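PDB 7A0M: TSC1 N-terminal domain, which probably binds phosphoinositides of the lysosomal membrane and so lets the TSC complex reach the lysosome and regulate mTORC1. Local coordinates for residues T269-Y274 / V339-K344; T328-Y331 / N337-D340; H379-E384 / E388-N393. One frame throughout, in Å; residues are numbered along the deposited sequence.

How the contacts relate
The three contacts lie on one side of the chain's centre, in the C-terminal part of this all-helical domain, in the part that belongs to the Hamartin family. Contacts 1 and 2 share helix 335-343 and have centres about 7 Å apart. Contact 1 sets it against helix 267-278, and contact 2 against helix 323-333, the helix between the two in the chain. Contact 3 follows in sequence, its centre about 11 Å from that of contact 2 and about 16 Å from that of contact 1. The side chain of Asn337 bridges contacts 2 and 3 by reaching Glu390. All three contacts also touch the second subunit, so the core they build lies beside the subunit interface.

Contact 1 of 3, residues T269-Y274 / V339-K344; sequences TLFNIY and VDYIRK. With SO4 (sulfate ion), chain E.
Tyr341 packs against Phe271 and Asn272 in a buried helix-helix contact between helices 267-278 and 335-343, whose segments 269-274 and 339-343 cross at -58°. The Tyr341 and Phe271 side chains run alongside each other in opposite senses. Phe271 CB sits over the centre of one face, 3.4 Å from the Tyr341 ring centroid, a CH-pi contact. The two rings meet obliquely, with planes 37° apart. With CG anti to the backbone N (chi1 175°), Tyr341 reaches across to helix 267-278. There its OH gives a hydrogen bond of 2.7 Å to Asn272 OD1, in the carbonyl plane and on a lone pair. A phenylalanine at Tyr341 would probably keep the ring packing but leave the amide of Asn272 without this donor. Farther along, Tyr274 CE2 and Ile342 CD1 touch at 4.4 Å. At the helix end, Arg343 NE and NH2 both grip Asp340 OD1 from one face of the carboxylate. A sulfate, probably picked up from the crystallisation solution, is held by Lys344 NZ, 2.9 Å from its O2. Around this contact, helix 228-238 packs on Leu270 and Ile273, and helix 323-333 on Leu270 and Tyr274. Helix 357-373 meets Tyr274 and Ile342, with Ser369 bonded to Tyr274 OH.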
loop_
_atom_site.group_PDB
_atom_site.type_symbol
_atom_site.label_atom_id
_atom_site.label_comp_id
_atom_site.label_asym_id
_atom_site.label_seq_id
_atom_site.Cartn_x
_atom_site.Cartn_y
_atom_site.Cartn_z
ATOM N N THR B 269 -15.732 -17.513 -7.817
ATOM C CA THR B 269 -14.825 -18.551 -8.291
ATOM C C THR B 269 -13.380 -18.064 -8.275
ATOM O O THR B 269 -12.476 -18.777 -7.824
ATOM C CB THR B 269 -15.227 -18.990 -9.698
ATOM O OG1 THR B 269 -16.589 -19.439 -9.690
ATOM C CG2 THR B 269 -14.326 -20.104 -10.189
ATOM N N LEU B 270 -13.145 -16.844 -8.767
ATOM C CA LEU B 270 -11.793 -16.298 -8.800
ATOM C C LEU B 270 -11.218 -16.139 -7.396
ATOM O O LEU B 270 -10.031 -16.402 -7.171
ATOM C CB LEU B 270 -11.793 -14.958 -9.536
ATOM C CG LEU B 270 -12.216 -15.012 -11.006
ATOM C CD1 LEU B 270 -12.408 -13.611 -11.565
ATOM C CD2 LEU B 270 -11.192 -15.781 -11.828
ATOM N N PHE B 271 -12.044 -15.707 -6.440
ATOM C CA PHE B 271 -11.571 -15.560 -5.067
ATOM C C PHE B 271 -11.259 -16.912 -4.436
ATOM O O PHE B 271 -10.270 -17.050 -3.708
ATOM C CB PHE B 271 -12.606 -14.805 -4.233
ATOM C CG PHE B 271 -12.824 -13.385 -4.670
ATOM C CD1 PHE B 271 -11.838 -12.697 -5.359
ATOM C CD2 PHE B 271 -14.012 -12.734 -4.385
ATOM C CE1 PHE B 271 -12.037 -11.387 -5.760
ATOM C CE2 PHE B 271 -14.217 -11.426 -4.783
ATOM C CZ PHE B 271 -13.228 -10.752 -5.471
ATOM N N ASN B 272 -12.097 -17.919 -4.696
ATOM C CA ASN B 272 -11.842 -19.254 -4.162
ATOM C C ASN B 272 -10.576 -19.863 -4.748
ATOM O O ASN B 272 -9.868 -20.603 -4.055
ATOM C CB ASN B 272 -13.041 -20.164 -4.421
ATOM C CG ASN B 272 -14.229 -19.830 -3.540
ATOM O OD1 ASN B 272 -14.081 -19.218 -2.481
ATOM N ND2 ASN B 272 -15.419 -20.233 -3.973
ATOM N N ILE B 273 -10.281 -19.575 -6.018
ATOM C CA ILE B 273 -9.041 -20.059 -6.620
ATOM C C ILE B 273 -7.835 -19.473 -5.899
ATOM O O ILE B 273 -6.857 -20.179 -5.622
ATOM C CB ILE B 273 -9.015 -19.736 -8.126
ATOM C CG1 ILE B 273 -10.035 -20.597 -8.874
ATOM C CG2 ILE B 273 -7.617 -19.942 -8.700
ATOM C CD1 ILE B 273 -10.171 -20.246 -10.339
ATOM N N TYR B 274 -7.886 -18.178 -5.575
ATOM C CA TYR B 274 -6.797 -17.559 -4.827
ATOM C C TYR B 274 -6.599 -18.233 -3.475
ATOM O O TYR B 274 -5.462 -18.492 -3.062
ATOM C CB TYR B 274 -7.063 -16.064 -4.643
ATOM C CG TYR B 274 -6.211 -15.428 -3.568
ATOM C CD1 TYR B 274 -4.903 -15.047 -3.828
ATOM C CD2 TYR B 274 -6.717 -15.208 -2.293
ATOM C CE1 TYR B 274 -4.120 -14.469 -2.848
ATOM C CE2 TYR B 274 -5.941 -14.630 -1.307
ATOM C CZ TYR B 274 -4.645 -14.262 -1.590
ATOM O OH TYR B 274 -3.869 -13.685 -0.610
ATOM N N VAL B 339 -10.819 -7.597 -0.891
ATOM C CA VAL B 339 -10.503 -7.502 0.531
ATOM C C VAL B 339 -11.709 -7.889 1.376
ATOM O O VAL B 339 -11.555 -8.338 2.518
ATOM C CB VAL B 339 -9.989 -6.093 0.884
ATOM C CG1 VAL B 339 -8.813 -5.715 -0.007
ATOM C CG2 VAL B 339 -11.106 -5.063 0.775
ATOM N N ASP B 340 -12.923 -7.730 0.841
ATOM C CA ASP B 340 -14.105 -8.201 1.555
ATOM C C ASP B 340 -14.166 -9.723 1.590
ATOM O O ASP B 340 -14.655 -10.298 2.568
ATOM C CB ASP B 340 -15.373 -7.634 0.919
ATOM C CG ASP B 340 -16.609 -7.896 1.757
ATOM O OD1 ASP B 340 -16.801 -7.192 2.772
ATOM O OD2 ASP B 340 -17.389 -8.805 1.403
ATOM N N TYR B 341 -13.686 -10.389 0.535
ATOM C CA TYR B 341 -13.584 -11.844 0.572
ATOM C C TYR B 341 -12.596 -12.285 1.644
ATOM O O TYR B 341 -12.866 -13.222 2.404
ATOM C CB TYR B 341 -13.168 -12.377 -0.801
ATOM C CG TYR B 341 -12.914 -13.869 -0.836
ATOM C CD1 TYR B 341 -13.961 -14.767 -0.997
ATOM C CD2 TYR B 341 -11.627 -14.379 -0.718
ATOM C CE1 TYR B 341 -13.737 -16.130 -1.033
ATOM C CE2 TYR B 341 -11.393 -15.743 -0.752
ATOM C CZ TYR B 341 -12.451 -16.613 -0.911
ATOM O OH TYR B 341 -12.223 -17.970 -0.947
ATOM N N ILE B 342 -11.440 -11.622 1.711
ATOM C CA ILE B 342 -10.459 -11.931 2.745
ATOM C C ILE B 342 -11.001 -11.577 4.124
ATOM O O ILE B 342 -10.716 -12.271 5.109
ATOM C CB ILE B 342 -9.135 -11.201 2.450
ATOM C CG1 ILE B 342 -8.545 -11.679 1.122
ATOM C CG2 ILE B 342 -8.132 -11.407 3.579
ATOM C CD1 ILE B 342 -7.300 -10.929 0.705
ATOM N N ARG B 343 -11.803 -10.513 4.220
ATOM C CA ARG B 343 -12.343 -10.113 5.516
ATOM C C ARG B 343 -13.373 -11.112 6.020
ATOM O O ARG B 343 -13.330 -11.531 7.182
ATOM C CB ARG B 343 -12.981 -8.727 5.427
ATOM C CG ARG B 343 -13.590 -8.276 6.749
ATOM C CD ARG B 343 -14.417 -7.012 6.604
ATOM N NE ARG B 343 -15.586 -7.225 5.755
ATOM C CZ ARG B 343 -16.757 -7.679 6.195
ATOM N NH1 ARG B 343 -16.915 -7.972 7.479
ATOM N NH2 ARG B 343 -17.769 -7.843 5.355
ATOM N N LYS B 344 -14.308 -11.504 5.161
ATOM C CA LYS B 344 -15.425 -12.358 5.559
ATOM C C LYS B 344 -15.653 -13.396 4.474
ATOM O O LYS B 344 -16.555 -13.263 3.639
ATOM C CB LYS B 344 -16.685 -11.526 5.815
ATOM C CG LYS B 344 -17.794 -12.265 6.547
ATOM C CD LYS B 344 -19.091 -11.469 6.522
ATOM C CE LYS B 344 -20.184 -12.169 7.311
ATOM N NZ LYS B 344 -21.526 -11.578 7.050
HETATM S S SO4 E . -21.215 -8.169 8.382
HETATM O O1 SO4 E . -22.061 -9.114 9.104
HETATM O O2 SO4 E . -20.916 -8.698 7.054
HETATM O O3 SO4 E . -21.911 -6.893 8.252
HETATM O O4 SO4 E . -19.969 -7.970 9.117
#

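Contact 2 of 3, residues T328-Y331 / N337-D340; sequences TILY and NFVD
The Phe338 ring has Leu330 CB over one face and Tyr331 CB at its edge, in plane. Leu330 CB stands 3.8 Å above the ring plane, offset toward the rim. It makes a CH-pi contact 17° off the ring normal. Leu330 CD1 also touches the ring, 4.0 Å from Phe338 CZ. The two side chains cross at about a right angle. A chi1 of -169° swings the Phe338 ring away from its own backbone N and over to helix 323-333. There Phe338 CD2 lies 3.7 Å from Tyr331 N and 4.0 Å from Tyr331 CB, close against the backbone. The Tyr331 ring takes Val339 CG1 at its edge, 4.3 Å from CE1 of Tyr331. The side-chain contacts are all apolar. They join two helices that follow each other in the chain, across the short break between 323-333 and 335-343. The polar end of Tyr331 is satisfied elsewhere, by the carbonyl of Leu377. Leu378 of the second subunit packs on Tyr331 and Val339. Helix 267-278 completes the cluster: its Leu270 and Tyr274 touch Leu330, and its Phe271 and Tyr274 pack on the Phe338 ring, Tyr274 edge-to-face.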
loop_
_atom_site.group_PDB
_atom_site.type_symbol
_atom_site.label_atom_id
_atom_site.label_comp_id
_atom_site.label_asym_id
_atom_site.label_seq_id
_atom_site.Cartn_x
_atom_site.Cartn_y
_atom_site.Cartn_z
ATOM N N THR B 328 -2.221 -9.336 -7.463
ATOM C CA THR B 328 -2.149 -7.990 -8.021
ATOM C C THR B 328 -3.295 -7.723 -8.989
ATOM O O THR B 328 -3.914 -6.653 -8.950
ATOM C CB THR B 328 -0.801 -7.788 -8.715
ATOM O OG1 THR B 328 0.242 -7.762 -7.733
ATOM C CG2 THR B 328 -0.786 -6.484 -9.498
ATOM N N ILE B 329 -3.604 -8.689 -9.857
ATOM C CA ILE B 329 -4.636 -8.452 -10.861
ATOM C C ILE B 329 -6.023 -8.470 -10.226
ATOM O O ILE B 329 -6.912 -7.721 -10.648
ATOM C CB ILE B 329 -4.511 -9.468 -12.016
ATOM C CG1 ILE B 329 -5.311 -8.999 -13.233
ATOM C CG2 ILE B 329 -4.954 -10.862 -11.589
ATOM C CD1 ILE B 329 -4.842 -7.671 -13.789
ATOM N N LEU B 330 -6.237 -9.304 -9.205
ATOM C CA LEU B 330 -7.517 -9.298 -8.502
ATOM C C LEU B 330 -7.694 -8.009 -7.709
ATOM O O LEU B 330 -8.763 -7.388 -7.740
ATOM C CB LEU B 330 -7.620 -10.512 -7.578
ATOM C CG LEU B 330 -7.719 -11.898 -8.213
ATOM C CD1 LEU B 330 -7.736 -12.966 -7.130
ATOM C CD2 LEU B 330 -8.954 -12.002 -9.093
ATOM N N TYR B 331 -6.649 -7.592 -6.992
ATOM C CA TYR B 331 -6.712 -6.353 -6.229
ATOM C C TYR B 331 -6.781 -5.135 -7.141
ATOM O O TYR B 331 -7.387 -4.122 -6.775
ATOM C CB TYR B 331 -5.504 -6.261 -5.296
ATOM C CG TYR B 331 -5.419 -4.982 -4.497
ATOM C CD1 TYR B 331 -6.223 -4.779 -3.384
ATOM C CD2 TYR B 331 -4.522 -3.982 -4.848
ATOM C CE1 TYR B 331 -6.144 -3.613 -2.647
ATOM C CE2 TYR B 331 -4.435 -2.812 -4.119
ATOM C CZ TYR B 331 -5.249 -2.633 -3.020
ATOM O OH TYR B 331 -5.163 -1.470 -2.291
ATOM N N ASN B 337 -14.166 -5.728 -3.378
ATOM C CA ASN B 337 -14.708 -7.079 -3.281
ATOM C C ASN B 337 -13.642 -8.085 -2.861
ATOM O O ASN B 337 -13.953 -9.055 -2.159
ATOM C CB ASN B 337 -15.338 -7.492 -4.610
ATOM C CG ASN B 337 -16.689 -6.843 -4.838
ATOM O OD1 ASN B 337 -17.729 -7.424 -4.529
ATOM N ND2 ASN B 337 -16.680 -5.632 -5.380
ATOM N N PHE B 338 -12.391 -7.879 -3.279
ATOM C CA PHE B 338 -11.331 -8.826 -2.941
ATOM C C PHE B 338 -11.018 -8.794 -1.450
ATOM O O PHE B 338 -10.950 -9.842 -0.797
ATOM C CB PHE B 338 -10.074 -8.524 -3.758
ATOM C CG PHE B 338 -9.019 -9.592 -3.667
ATOM C CD1 PHE B 338 -9.357 -10.901 -3.362
ATOM C CD2 PHE B 338 -7.686 -9.282 -3.872
ATOM C CE1 PHE B 338 -8.386 -11.882 -3.274
ATOM C CE2 PHE B 338 -6.709 -10.256 -3.784
ATOM C CZ PHE B 338 -7.059 -11.557 -3.485
ATOM N N VAL B 339 -10.819 -7.597 -0.891
ATOM C CA VAL B 339 -10.503 -7.502 0.531
ATOM C C VAL B 339 -11.709 -7.889 1.376
ATOM O O VAL B 339 -11.555 -8.338 2.518
ATOM C CB VAL B 339 -9.989 -6.093 0.884
ATOM C CG1 VAL B 339 -8.813 -5.715 -0.007
ATOM C CG2 VAL B 339 -11.106 -5.063 0.775
ATOM N N ASP B 340 -12.923 -7.730 0.841
ATOM C CA ASP B 340 -14.105 -8.201 1.555
ATOM C C ASP B 340 -14.166 -9.723 1.590
ATOM O O ASP B 340 -14.655 -10.298 2.568
ATOM C CB ASP B 340 -15.373 -7.634 0.919
ATOM C CG ASP B 340 -16.609 -7.896 1.757
ATOM O OD1 ASP B 340 -16.801 -7.192 2.772
ATOM O OD2 ASP B 340 -17.389 -8.805 1.403
#

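Contact 3 of 3, residues H379-E384 / E388-N393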
loop_
_atom_site.group_PDB
_atom_site.type_symbol
_atom_site.label_atom_id
_atom_site.label_comp_id
_atom_site.label_asym_id
_atom_site.label_seq_id
_atom_site.Cartn_x
_atom_site.Cartn_y
_atom_site.Cartn_z
ATOM N N HIS B 379 -5.846 1.375 -2.947
ATOM C CA HIS B 379 -6.458 1.437 -4.267
ATOM C C HIS B 379 -7.369 2.658 -4.368
ATOM O O HIS B 379 -8.073 2.988 -3.409
ATOM C CB HIS B 379 -7.257 0.164 -4.541
ATOM C CG HIS B 379 -7.557 -0.065 -5.989
ATOM N ND1 HIS B 379 -8.488 0.677 -6.684
ATOM C CD2 HIS B 379 -7.064 -0.968 -6.870
ATOM C CE1 HIS B 379 -8.546 0.249 -7.933
ATOM N NE2 HIS B 379 -7.692 -0.749 -8.071
ATOM N N PRO B 380 -7.368 3.354 -5.509
ATOM C CA PRO B 380 -8.262 4.515 -5.659
ATOM C C PRO B 380 -9.738 4.172 -5.541
ATOM O O PRO B 380 -10.540 5.070 -5.248
ATOM C CB PRO B 380 -7.926 5.044 -7.061
ATOM C CG PRO B 380 -6.587 4.489 -7.383
ATOM C CD PRO B 380 -6.474 3.181 -6.667
ATOM N N ASN B 381 -10.125 2.911 -5.763
ATOM C CA ASN B 381 -11.527 2.527 -5.631
ATOM C C ASN B 381 -12.051 2.787 -4.226
ATOM O O ASN B 381 -13.248 3.042 -4.048
ATOM C CB ASN B 381 -11.708 1.054 -5.998
ATOM C CG ASN B 381 -11.757 0.829 -7.494
ATOM O OD1 ASN B 381 -11.279 1.655 -8.273
ATOM N ND2 ASN B 381 -12.345 -0.287 -7.904
ATOM N N PHE B 382 -11.177 2.727 -3.222
ATOM C CA PHE B 382 -11.603 2.970 -1.851
ATOM C C PHE B 382 -12.019 4.420 -1.629
ATOM O O PHE B 382 -12.653 4.715 -0.611
ATOM C CB PHE B 382 -10.496 2.562 -0.874
ATOM C CG PHE B 382 -10.286 1.071 -0.784
ATOM C CD1 PHE B 382 -11.184 0.268 -0.096
ATOM C CD2 PHE B 382 -9.192 0.471 -1.388
ATOM C CE1 PHE B 382 -10.994 -1.100 -0.016
ATOM C CE2 PHE B 382 -9.000 -0.897 -1.310
ATOM C CZ PHE B 382 -9.902 -1.682 -0.623
ATOM N N TYR B 383 -11.686 5.321 -2.556
ATOM C CA TYR B 383 -12.165 6.696 -2.543
ATOM C C TYR B 383 -13.377 6.910 -3.425
ATOM O O TYR B 383 -13.892 8.029 -3.478
ATOM C CB TYR B 383 -11.109 7.646 -3.121
ATOM C CG TYR B 383 -9.862 7.951 -2.341
ATOM C CD1 TYR B 383 -9.738 7.629 -1.002
ATOM C CD2 TYR B 383 -8.795 8.584 -2.965
ATOM C CE1 TYR B 383 -8.577 7.930 -0.306
ATOM C CE2 TYR B 383 -7.645 8.885 -2.284
ATOM C CZ TYR B 383 -7.539 8.558 -0.957
ATOM O OH TYR B 383 -6.378 8.869 -0.295
ATOM N N GLU B 384 -13.867 5.877 -4.096
ATOM C CA GLU B 384 -14.754 6.168 -5.209
ATOM C C GLU B 384 -15.986 5.274 -5.228
ATOM O O GLU B 384 -17.059 5.696 -5.669
ATOM C CB GLU B 384 -13.941 6.054 -6.504
ATOM C CG GLU B 384 -14.541 6.699 -7.724
ATOM C CD GLU B 384 -13.475 7.025 -8.757
ATOM O OE1 GLU B 384 -12.282 6.787 -8.474
ATOM O OE2 GLU B 384 -13.820 7.526 -9.845
ATOM N N GLU B 388 -20.835 -2.476 -3.757
ATOM C CA GLU B 388 -21.870 -2.670 -4.766
ATOM C C GLU B 388 -21.505 -1.986 -6.080
ATOM O O GLU B 388 -21.481 -2.621 -7.139
ATOM C CB GLU B 388 -23.213 -2.147 -4.248
ATOM C CG GLU B 388 -23.817 -2.965 -3.124
ATOM C CD GLU B 388 -24.026 -4.414 -3.513
ATOM O OE1 GLU B 388 -23.347 -5.289 -2.935
ATOM O OE2 GLU B 388 -24.861 -4.677 -4.404
ATOM N N THR B 389 -21.221 -0.681 -6.027
ATOM C CA THR B 389 -20.972 0.081 -7.246
ATOM C C THR B 389 -19.666 -0.306 -7.927
ATOM O O THR B 389 -19.518 -0.063 -9.129
ATOM C CB THR B 389 -20.974 1.581 -6.948
ATOM O OG1 THR B 389 -20.060 1.860 -5.880
ATOM C CG2 THR B 389 -22.369 2.043 -6.553
ATOM N N GLU B 390 -18.715 -0.894 -7.195
ATOM C CA GLU B 390 -17.515 -1.416 -7.841
ATOM C C GLU B 390 -17.872 -2.477 -8.875
ATOM O O GLU B 390 -17.256 -2.549 -9.945
ATOM C CB GLU B 390 -16.556 -1.984 -6.796
ATOM C CG GLU B 390 -15.315 -2.629 -7.391
ATOM C CD GLU B 390 -14.371 -3.155 -6.333
ATOM O OE1 GLU B 390 -13.502 -2.382 -5.880
ATOM O OE2 GLU B 390 -14.503 -4.334 -5.943
ATOM N N LYS B 391 -18.871 -3.305 -8.574
ATOM C CA LYS B 391 -19.345 -4.295 -9.532
ATOM C C LYS B 391 -20.321 -3.691 -10.534
ATOM O O LYS B 391 -20.425 -4.181 -11.664
ATOM C CB LYS B 391 -20.000 -5.463 -8.792
ATOM C CG LYS B 391 -19.043 -6.246 -7.905
ATOM C CD LYS B 391 -19.768 -7.338 -7.135
ATOM C CE LYS B 391 -20.787 -6.748 -6.173
ATOM N NZ LYS B 391 -21.424 -7.792 -5.325
ATOM N N THR B 392 -21.034 -2.634 -10.144
ATOM C CA THR B 392 -22.108 -2.073 -10.954
ATOM C C THR B 392 -21.621 -0.988 -11.910
ATOM O O THR B 392 -22.078 -0.924 -13.057
ATOM C CB THR B 392 -23.207 -1.519 -10.035
ATOM O OG1 THR B 392 -24.027 -2.597 -9.564
ATOM C CG2 THR B 392 -24.083 -0.504 -10.762
ATOM N N ASN B 393 -20.679 -0.151 -11.480
ATOM C CA ASN B 393 -20.191 0.941 -12.314
ATOM C C ASN B 393 -19.138 0.412 -13.282
ATOM O O ASN B 393 -18.121 -0.146 -12.856
ATOM C CB ASN B 393 -19.620 2.061 -11.447
ATOM C CG ASN B 393 -19.414 3.354 -12.217
ATOM O OD1 ASN B 393 -19.040 3.345 -13.389
ATOM N ND2 ASN B 393 -19.663 4.478 -11.555
#
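Asn381 and Glu390 join a short 3-10 turn, residues 380-383, to the short helix 389-392 that follows it in the chain. Their link is a single hydrogen bond between buried side chains. His379 comes first in segment 379-384. Its ND1 accepts a hydrogen bond from Asn381 N at 2.9 Å, with the donor in the ring plane. Its NE2 is bonded to the carbonyl of Gly332, so both ring nitrogens are engaged and the imidazole is fixed in its rotation. The 3-10 turn then begins at Pro380. Phe382 N bonds to His379 O at 3.1 Å, and Tyr383 N to Pro380 O at 2.9 Å. Asn381 lies in this turn and points its side chain at the helix. The Asn381 and Glu390 side chains cross at about a right angle. Their amide and carboxylate planes are 48° apart. Phe382 and Tyr383 turn to the second subunit instead. Phe382 meets Phe382 of that subunit, and the Tyr383 carbonyl bonds to Arg366 of the same neighbour. The turn closes as Glu384 N bonds to Asn381 O at 2.9 Å. Across the contact, the Glu390 chain is extended, and this brings its carboxylate to the start of helix 335-343. Glu390 OE2 is bonded to the side chain of Asn337, and OE1 also accepts a hydrogen bond from Ile336 N. Both carboxylate oxygens are thus satisfied in a buried place, and three donors would be expected to stabilise the negative charge. The Asn381 ND2 to Glu390 OE1 bond is 3.1 Å long and almost straight at 177°, and it meets OE1 on the anti side, 29° out of the carboxylate plane.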